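Local coordinates for Afp1 (Serratia entomophila, PDB 6RBN), which probably forms the inner tube of the anti-feeding prophage, a contractile injection system, as a gp19-like tail tube protein stacked inside a helical sheath, at residues Arg18-Val21 and Glu26-Pro29; Val21-Glu26 and Asn75-Trp80; Ser34-Asn39 and Val108-Ser113. One frame throughout, in Å; residues are numbered along the deposited sequence.

Contacts 1 and 2 start from the same strand, 19-23, and share Val-21 and Glu-26, with centres about 10 Å apart. Contact 1 lies at the surface, where one backbone hydrogen bond and partly apolar side-chain packing join the two arms of a hairpin. Contact 2 is buried and purely apolar, bringing the end of strand 19-23 against the region of helix 78-81. Contact 3, its centre about 17 Å from that of contact 2, is also buried and apolar, but sets Leu-36, between strands 32-34 and 38-46, against strand 109-121 beside a subunit interface. All three reach the same curled antiparallel sheet, backbone pairing in the surface hairpin giving way to leucine-centred packing inside.

Contact 1: Arg18-Val21 and Glu26-Pro29; sequences RFIV and EQVP
Val-28 N donates a hydrogen bond of 3.0 Å to Val-21 O across a beta hairpin, with 159° at the hydrogen. This is the one hydrogen bond that joins 18-21 to 26-29. The same carbonyl oxygen also receives a CA-H...O contact from Gln-27 CA at 3.4 Å, so two neighbouring residues of the second arm meet one acceptor. Gln-27 then carries the contact outward. Its CB lies 3.9 Å from Val-21 O, and CG, set anti to the carbonyl carbon (chi1 -68°), passes the same oxygen at 4.2 Å while packing 3.4 Å from Thr-22 OG1. Beyond CG the chain is extended (chi2 -176°), which carries the amide past the backbone to the side chain of Ile-20. There NE2 lies 3.8 Å from Ile-20 CD1, a van der Waals contact between an amide nitrogen and a methyl group. Val-21 CB lies 3.8 Å from Val-28 O; within the first arm, Val-21 CG2 sits in plane at the edge of the Phe-19 ring. Strand 92-99 flanks the first arm, with Ile-20 on Ser-97 and Thr-99 and Val-21 on Ile-96, while Pro-29 packs on Asp-47 of a second subunit. The chemistry is therefore divided: backbone polarity fixes the pairing of the arms, whereas the long glutamine lends its aliphatic part to the packing and lies at the exposed surface of the hairpin with its amide nitrogen beside a methyl group.

Contact 2: Val21-Glu26 and Asn75-Trp80; sequences VTLGDE and NAMYEW
Leu-23 and Met-77 reach toward each other tip to tip, and their ends make the tight part of this buried contact. Leu-23 CD1 lies 3.7 Å from Met-77 CE and 4.0 Å from Met-77 SD, while Leu-23 CD2 is 3.8 Å from the same Met-77 CE, so the thioether methyl meets both leucine methyls. The methionine chain bends at chi2 (-60°) and again at the sulfur, which turns CE back to the strand. Packing is thinner toward Trp-80: Leu-23 CD2 comes obliquely to the indole, 4.2 Å from Trp-80 CZ3. The indole is held from elsewhere, through a hydrogen bond from NE1 to Glu-90 O and a cation-pi contact with Lys-92. Phe-30 touches both Leu-23 and Met-77, and Ile-94 adds a further apolar neighbour to the leucine. Just past Leu-23 the character changes. The chain reverses in a type II' beta turn from Leu-23 to Glu-26, with Leu-23 N bonded to Glu-26 O across its base, and Gly-24 takes backbone angles at which a side chain would strike the preceding carbonyl oxygen. Asp-25 and Glu-26 on this turn are exposed, and Asp-25 packs on Lys-269 of the Afp2 chain. Across the contact, Ala-76 is likewise exposed, while Met-77 packs on Ile-137 and Trp-80 on Leu-139, both of strand 134-140. A short, weakly bonded helical segment and the residue leading into it, packed by Met-77 and Trp-80 on a curled antiparallel sheet, are consistent with the phage tail tube barrel fold of the gp19 family.

Contact 3: Ser34-Asn39 and Val108-Ser113; sequences SGLDIN and VSWNVS
Leu-36 points toward strand 109-121 of the gp19-like tail tube beta barrel, where it meets Trp-110 and Val-112, and so joins the connection that precedes strand 38-46 to that strand. Trp-110 and Val-112 lie two residues apart, so both side chains leave the same side of their strand and offer Leu-36 an aromatic and a branched aliphatic neighbour. A single methyl does the touching. Leu-36 CD2 comes to 3.7 Å from Trp-110 CB and 4.2 Å from Trp-110 CG, entering where the indole leaves the backbone and not over the middle of the rings. The two side chains cross obliquely. Val-112 is turned differently: it crosses Leu-36 at about a right angle, with Val-112 CG2 4.1 Å from the same CD2. The leucine has CG anti to its own carbonyl carbon (chi1 -78°), which lets the branch project from the chain toward the strand. Its backbone is the centre of an inverse gamma turn, marked by a weak bond from Asp-37 N to Gly-35 O. Ile-96 of strand 92-99 and Ile-64 of strand 63-69 also touch Leu-36, so the leucine sits among apolar groups from several strands. A neighbouring subunit borders the same place: the Trp-110 ring meets Phe-125 of that chain edge-to-face, and Ile-38 and Asn-39 pair with one of its strands in an antiparallel ladder, carrying the sheet across the interface. The contact therefore lies inside one barrel, next to the interface between subunits. On the indole, the five-membered ring is the part nearer the leucine, with Trp-110 CD1 lying 4.4 Å from Leu-36 CD2.

Contact 1: Arg18-Val21 and Glu26-Pro29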
loop_
_atom_site.group_PDB
_atom_site.type_symbol
_atom_site.label_atom_id
_atom_site.label_comp_id
_atom_site.label_asym_id
_atom_site.label_seq_id
_atom_site.Cartn_x
_atom_site.Cartn_y
_atom_site.Cartn_z
ATOM N N ARG A 18 -34.898 -11.261 -17.383
ATOM C CA ARG A 18 -35.610 -10.818 -18.576
ATOM C C ARG A 18 -36.982 -11.465 -18.592
ATOM O O ARG A 18 -37.096 -12.678 -18.793
ATOM C CB ARG A 18 -34.847 -11.183 -19.837
ATOM C CG ARG A 18 -35.443 -10.580 -21.076
ATOM C CD ARG A 18 -35.252 -9.103 -20.971
ATOM N NE ARG A 18 -33.847 -8.758 -21.087
ATOM C CZ ARG A 18 -33.291 -7.707 -20.502
ATOM N NH1 ARG A 18 -32.004 -7.449 -20.670
ATOM N NH2 ARG A 18 -34.009 -6.956 -19.690
ATOM N N PHE A 19 -38.023 -10.660 -18.406
ATOM C CA PHE A 19 -39.372 -11.189 -18.349
ATOM C C PHE A 19 -40.358 -10.097 -18.719
ATOM O O PHE A 19 -40.191 -8.938 -18.344
ATOM C CB PHE A 19 -39.690 -11.777 -16.961
ATOM C CG PHE A 19 -39.640 -10.778 -15.837
ATOM C CD1 PHE A 19 -38.448 -10.496 -15.195
ATOM C CD2 PHE A 19 -40.796 -10.163 -15.385
ATOM C CE1 PHE A 19 -38.404 -9.594 -14.164
ATOM C CE2 PHE A 19 -40.755 -9.262 -14.354
ATOM C CZ PHE A 19 -39.559 -8.980 -13.743
ATOM N N ILE A 20 -41.390 -10.477 -19.461
ATOM C CA ILE A 20 -42.492 -9.576 -19.753
ATOM C C ILE A 20 -43.728 -10.089 -19.032
ATOM O O ILE A 20 -43.901 -11.295 -18.832
ATOM C CB ILE A 20 -42.746 -9.424 -21.270
ATOM C CG1 ILE A 20 -43.041 -10.771 -21.920
ATOM C CG2 ILE A 20 -41.558 -8.770 -21.938
ATOM C CD1 ILE A 20 -43.510 -10.659 -23.339
ATOM N N VAL A 21 -44.573 -9.159 -18.602
ATOM C CA VAL A 21 -45.773 -9.476 -17.842
ATOM C C VAL A 21 -46.958 -8.922 -18.614
ATOM O O VAL A 21 -47.176 -7.705 -18.644
ATOM C CB VAL A 21 -45.726 -8.911 -16.418
ATOM C CG1 VAL A 21 -47.026 -9.193 -15.698
ATOM C CG2 VAL A 21 -44.569 -9.502 -15.643
ATOM N N GLU A 26 -52.988 -6.040 -21.574
ATOM C CA GLU A 26 -51.924 -5.063 -21.727
ATOM C C GLU A 26 -50.666 -5.592 -21.058
ATOM O O GLU A 26 -50.728 -6.377 -20.112
ATOM C CB GLU A 26 -52.304 -3.714 -21.109
ATOM C CG GLU A 26 -53.456 -3.017 -21.794
ATOM C CD GLU A 26 -53.814 -1.708 -21.125
ATOM O OE1 GLU A 26 -53.231 -1.407 -20.063
ATOM O OE2 GLU A 26 -54.682 -0.984 -21.655
ATOM N N GLN A 27 -49.518 -5.147 -21.556
ATOM C CA GLN A 27 -48.250 -5.457 -20.920
ATOM C C GLN A 27 -47.851 -4.324 -19.990
ATOM O O GLN A 27 -47.835 -3.156 -20.383
ATOM C CB GLN A 27 -47.152 -5.698 -21.954
ATOM C CG GLN A 27 -47.346 -6.960 -22.758
ATOM C CD GLN A 27 -46.202 -7.218 -23.709
ATOM O OE1 GLN A 27 -45.261 -6.430 -23.795
ATOM N NE2 GLN A 27 -46.275 -8.326 -24.433
ATOM N N VAL A 28 -47.538 -4.682 -18.750
ATOM C CA VAL A 28 -47.166 -3.713 -17.728
ATOM C C VAL A 28 -45.748 -4.043 -17.276
ATOM O O VAL A 28 -45.449 -5.211 -16.996
ATOM C CB VAL A 28 -48.158 -3.735 -16.554
ATOM C CG1 VAL A 28 -47.734 -2.764 -15.475
ATOM C CG2 VAL A 28 -49.559 -3.412 -17.035
ATOM N N PRO A 29 -44.839 -3.071 -17.219
ATOM C CA PRO A 29 -43.464 -3.364 -16.799
ATOM C C PRO A 29 -43.375 -3.550 -15.289
ATOM O O PRO A 29 -43.800 -2.688 -14.520
ATOM C CB PRO A 29 -42.686 -2.123 -17.244
ATOM C CG PRO A 29 -43.546 -1.483 -18.275
ATOM C CD PRO A 29 -44.943 -1.737 -17.828
#

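Contact 2: Val21-Glu26 and Asn75-Trp80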
loop_
_atom_site.group_PDB
_atom_site.type_symbol
_atom_site.label_atom_id
_atom_site.label_comp_id
_atom_site.label_asym_id
_atom_site.label_seq_id
_atom_site.Cartn_x
_atom_site.Cartn_y
_atom_site.Cartn_z
ATOM N N VAL A 21 -44.573 -9.159 -18.602
ATOM C CA VAL A 21 -45.773 -9.476 -17.842
ATOM C C VAL A 21 -46.958 -8.922 -18.614
ATOM O O VAL A 21 -47.176 -7.705 -18.644
ATOM C CB VAL A 21 -45.726 -8.911 -16.418
ATOM C CG1 VAL A 21 -47.026 -9.193 -15.698
ATOM C CG2 VAL A 21 -44.569 -9.502 -15.643
ATOM N N THR A 22 -47.712 -9.806 -19.256
ATOM C CA THR A 22 -48.953 -9.432 -19.922
ATOM C C THR A 22 -50.079 -9.558 -18.905
ATOM O O THR A 22 -50.455 -10.667 -18.520
ATOM C CB THR A 22 -49.208 -10.312 -21.140
ATOM O OG1 THR A 22 -48.117 -10.182 -22.058
ATOM C CG2 THR A 22 -50.482 -9.888 -21.829
ATOM N N LEU A 23 -50.612 -8.426 -18.474
ATOM C CA LEU A 23 -51.569 -8.361 -17.375
ATOM C C LEU A 23 -52.944 -8.090 -17.978
ATOM O O LEU A 23 -53.325 -6.945 -18.210
ATOM C CB LEU A 23 -51.137 -7.296 -16.370
ATOM C CG LEU A 23 -51.827 -7.181 -15.016
ATOM C CD1 LEU A 23 -50.797 -6.847 -13.969
ATOM C CD2 LEU A 23 -52.895 -6.117 -15.033
ATOM N N GLY A 24 -53.683 -9.162 -18.242
ATOM C CA GLY A 24 -54.980 -9.039 -18.868
ATOM C C GLY A 24 -54.869 -8.934 -20.371
ATOM O O GLY A 24 -54.665 -9.935 -21.061
ATOM N N ASP A 25 -55.004 -7.716 -20.894
ATOM C CA ASP A 25 -54.840 -7.462 -22.318
ATOM C C ASP A 25 -53.716 -6.472 -22.599
ATOM O O ASP A 25 -53.508 -6.106 -23.760
ATOM C CB ASP A 25 -56.149 -6.954 -22.927
ATOM C CG ASP A 25 -57.213 -8.032 -23.002
ATOM O OD1 ASP A 25 -56.849 -9.217 -23.153
ATOM O OD2 ASP A 25 -58.412 -7.699 -22.903
ATOM N N GLU A 26 -52.988 -6.040 -21.574
ATOM C CA GLU A 26 -51.924 -5.063 -21.727
ATOM C C GLU A 26 -50.666 -5.592 -21.058
ATOM O O GLU A 26 -50.728 -6.377 -20.112
ATOM C CB GLU A 26 -52.304 -3.714 -21.109
ATOM C CG GLU A 26 -53.456 -3.017 -21.794
ATOM C CD GLU A 26 -53.814 -1.708 -21.125
ATOM O OE1 GLU A 26 -53.231 -1.407 -20.063
ATOM O OE2 GLU A 26 -54.682 -0.984 -21.655
ATOM N N ASN A 75 -52.029 5.494 -12.070
ATOM C CA ASN A 75 -51.636 4.259 -11.400
ATOM C C ASN A 75 -52.582 3.148 -11.817
ATOM O O ASN A 75 -53.666 3.020 -11.254
ATOM C CB ASN A 75 -51.636 4.467 -9.885
ATOM C CG ASN A 75 -50.723 3.507 -9.148
ATOM O OD1 ASN A 75 -50.423 3.716 -7.977
ATOM N ND2 ASN A 75 -50.264 2.463 -9.828
ATOM N N ALA A 76 -52.147 2.325 -12.772
ATOM C CA ALA A 76 -53.016 1.303 -13.342
ATOM C C ALA A 76 -53.291 0.165 -12.374
ATOM O O ALA A 76 -54.341 -0.478 -12.467
ATOM C CB ALA A 76 -52.405 0.758 -14.629
ATOM N N MET A 77 -52.379 -0.099 -11.445
ATOM C CA MET A 77 -52.622 -1.074 -10.396
ATOM C C MET A 77 -53.528 -0.538 -9.301
ATOM O O MET A 77 -54.023 -1.326 -8.491
ATOM C CB MET A 77 -51.301 -1.536 -9.771
ATOM C CG MET A 77 -50.365 -2.271 -10.716
ATOM S SD MET A 77 -51.049 -3.779 -11.421
ATOM C CE MET A 77 -51.375 -3.259 -13.106
ATOM N N TYR A 78 -53.746 0.773 -9.250
ATOM C CA TYR A 78 -54.648 1.333 -8.254
ATOM C C TYR A 78 -56.099 1.288 -8.707
ATOM O O TYR A 78 -56.978 0.971 -7.904
ATOM C CB TYR A 78 -54.250 2.763 -7.918
ATOM C CG TYR A 78 -55.203 3.444 -6.973
ATOM C CD1 TYR A 78 -55.265 3.079 -5.641
ATOM C CD2 TYR A 78 -56.032 4.464 -7.415
ATOM C CE1 TYR A 78 -56.134 3.701 -4.774
ATOM C CE2 TYR A 78 -56.903 5.091 -6.557
ATOM C CZ TYR A 78 -56.947 4.705 -5.240
ATOM O OH TYR A 78 -57.815 5.332 -4.386
ATOM N N GLU A 79 -56.386 1.588 -9.979
ATOM C CA GLU A 79 -57.780 1.545 -10.411
ATOM C C GLU A 79 -58.316 0.130 -10.565
ATOM O O GLU A 79 -59.519 -0.032 -10.780
ATOM C CB GLU A 79 -58.013 2.289 -11.728
ATOM C CG GLU A 79 -57.862 3.791 -11.641
ATOM C CD GLU A 79 -56.569 4.279 -12.229
ATOM O OE1 GLU A 79 -55.910 3.480 -12.927
ATOM O OE2 GLU A 79 -56.210 5.449 -11.996
ATOM N N TRP A 80 -57.465 -0.886 -10.464
ATOM C CA TRP A 80 -57.911 -2.268 -10.487
ATOM C C TRP A 80 -58.147 -2.824 -9.091
ATOM O O TRP A 80 -58.923 -3.772 -8.939
ATOM C CB TRP A 80 -56.893 -3.103 -11.268
ATOM C CG TRP A 80 -57.201 -4.550 -11.412
ATOM C CD1 TRP A 80 -58.400 -5.105 -11.732
ATOM C CD2 TRP A 80 -56.259 -5.622 -11.388
ATOM N NE1 TRP A 80 -58.280 -6.467 -11.829
ATOM C CE2 TRP A 80 -56.969 -6.808 -11.634
ATOM C CE3 TRP A 80 -54.885 -5.695 -11.155
ATOM C CZ2 TRP A 80 -56.353 -8.052 -11.652
ATOM C CZ3 TRP A 80 -54.278 -6.929 -11.174
ATOM C CH2 TRP A 80 -55.010 -8.091 -11.419
#

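Contact 3: Ser34-Asn39 and Val108-Ser113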
loop_
_atom_site.group_PDB
_atom_site.type_symbol
_atom_site.label_atom_id
_atom_site.label_comp_id
_atom_site.label_asym_id
_atom_site.label_seq_id
_atom_site.Cartn_x
_atom_site.Cartn_y
_atom_site.Cartn_z
ATOM N N SER A 34 -42.876 -13.099 -8.111
ATOM C CA SER A 34 -42.595 -14.284 -7.318
ATOM C C SER A 34 -43.892 -14.959 -6.900
ATOM O O SER A 34 -44.973 -14.374 -6.967
ATOM C CB SER A 34 -41.763 -13.939 -6.079
ATOM O OG SER A 34 -42.495 -13.116 -5.193
ATOM N N GLY A 35 -43.765 -16.209 -6.472
ATOM C CA GLY A 35 -44.884 -16.942 -5.921
ATOM C C GLY A 35 -45.708 -17.723 -6.911
ATOM O O GLY A 35 -46.884 -17.987 -6.642
ATOM N N LEU A 36 -45.139 -18.111 -8.047
ATOM C CA LEU A 36 -45.899 -18.809 -9.081
ATOM C C LEU A 36 -45.708 -20.316 -8.929
ATOM O O LEU A 36 -45.271 -21.018 -9.836
ATOM C CB LEU A 36 -45.485 -18.321 -10.466
ATOM C CG LEU A 36 -46.055 -16.977 -10.940
ATOM C CD1 LEU A 36 -45.298 -15.773 -10.406
ATOM C CD2 LEU A 36 -46.128 -16.926 -12.435
ATOM N N ASP A 37 -46.088 -20.809 -7.759
ATOM C CA ASP A 37 -45.837 -22.188 -7.376
ATOM C C ASP A 37 -47.009 -23.078 -7.771
ATOM O O ASP A 37 -48.097 -22.608 -8.105
ATOM C CB ASP A 37 -45.595 -22.282 -5.870
ATOM C CG ASP A 37 -44.432 -21.431 -5.417
ATOM O OD1 ASP A 37 -43.557 -21.122 -6.248
ATOM O OD2 ASP A 37 -44.385 -21.074 -4.221
ATOM N N ILE A 38 -46.768 -24.384 -7.730
ATOM C CA ILE A 38 -47.802 -25.402 -7.899
ATOM C C ILE A 38 -47.686 -26.306 -6.680
ATOM O O ILE A 38 -46.797 -27.159 -6.620
ATOM C CB ILE A 38 -47.644 -26.200 -9.198
ATOM C CG1 ILE A 38 -47.742 -25.289 -10.414
ATOM C CG2 ILE A 38 -48.708 -27.273 -9.297
ATOM C CD1 ILE A 38 -47.353 -25.970 -11.694
ATOM N N ASN A 39 -48.570 -26.125 -5.704
ATOM C CA ASN A 39 -48.492 -26.829 -4.433
ATOM C C ASN A 39 -49.681 -27.763 -4.275
ATOM O O ASN A 39 -50.803 -27.415 -4.641
ATOM C CB ASN A 39 -48.467 -25.845 -3.267
ATOM C CG ASN A 39 -47.200 -25.031 -3.215
ATOM O OD1 ASN A 39 -46.108 -25.547 -3.417
ATOM N ND2 ASN A 39 -47.341 -23.742 -2.942
ATOM N N VAL A 108 -39.785 -19.588 -22.124
ATOM C CA VAL A 108 -40.673 -20.353 -21.254
ATOM C C VAL A 108 -41.590 -19.347 -20.578
ATOM O O VAL A 108 -41.115 -18.352 -20.027
ATOM C CB VAL A 108 -39.907 -21.172 -20.190
ATOM C CG1 VAL A 108 -40.862 -21.808 -19.204
ATOM C CG2 VAL A 108 -39.056 -22.262 -20.816
ATOM N N SER A 109 -42.898 -19.587 -20.624
ATOM C CA SER A 109 -43.834 -18.670 -19.996
ATOM C C SER A 109 -44.674 -19.383 -18.950
ATOM O O SER A 109 -44.876 -20.596 -18.995
ATOM C CB SER A 109 -44.741 -18.004 -21.032
ATOM O OG SER A 109 -45.607 -18.931 -21.631
ATOM N N TRP A 110 -45.157 -18.592 -17.994
ATOM C CA TRP A 110 -46.008 -19.045 -16.900
ATOM C C TRP A 110 -47.367 -18.381 -17.040
ATOM O O TRP A 110 -47.455 -17.153 -17.083
ATOM C CB TRP A 110 -45.386 -18.691 -15.550
ATOM C CG TRP A 110 -44.282 -19.582 -15.111
ATOM C CD1 TRP A 110 -44.368 -20.600 -14.219
ATOM C CD2 TRP A 110 -42.928 -19.565 -15.569
ATOM N NE1 TRP A 110 -43.152 -21.210 -14.075
ATOM C CE2 TRP A 110 -42.249 -20.593 -14.896
ATOM C CE3 TRP A 110 -42.221 -18.775 -16.477
ATOM C CZ2 TRP A 110 -40.901 -20.853 -15.103
ATOM C CZ3 TRP A 110 -40.888 -19.034 -16.680
ATOM C CH2 TRP A 110 -40.238 -20.064 -15.997
ATOM N N ASN A 111 -48.418 -19.188 -17.106
ATOM C CA ASN A 111 -49.773 -18.686 -17.267
ATOM C C ASN A 111 -50.511 -18.722 -15.939
ATOM O O ASN A 111 -50.374 -19.668 -15.163
ATOM C CB ASN A 111 -50.538 -19.502 -18.304
ATOM C CG ASN A 111 -49.927 -19.410 -19.673
ATOM O OD1 ASN A 111 -49.457 -20.400 -20.222
ATOM N ND2 ASN A 111 -49.921 -18.212 -20.233
ATOM N N VAL A 112 -51.297 -17.679 -15.687
ATOM C CA VAL A 112 -52.072 -17.520 -14.463
ATOM C C VAL A 112 -53.517 -17.266 -14.871
ATOM O O VAL A 112 -53.776 -16.415 -15.724
ATOM C CB VAL A 112 -51.524 -16.365 -13.608
ATOM C CG1 VAL A 112 -52.405 -16.100 -12.438
ATOM C CG2 VAL A 112 -50.113 -16.667 -13.150
ATOM N N SER A 113 -54.455 -18.010 -14.284
ATOM C CA SER A 113 -55.783 -18.112 -14.881
ATOM C C SER A 113 -56.702 -16.953 -14.501
ATOM O O SER A 113 -57.145 -16.195 -15.367
ATOM C CB SER A 113 -56.417 -19.443 -14.498
ATOM O OG SER A 113 -57.721 -19.559 -15.034
#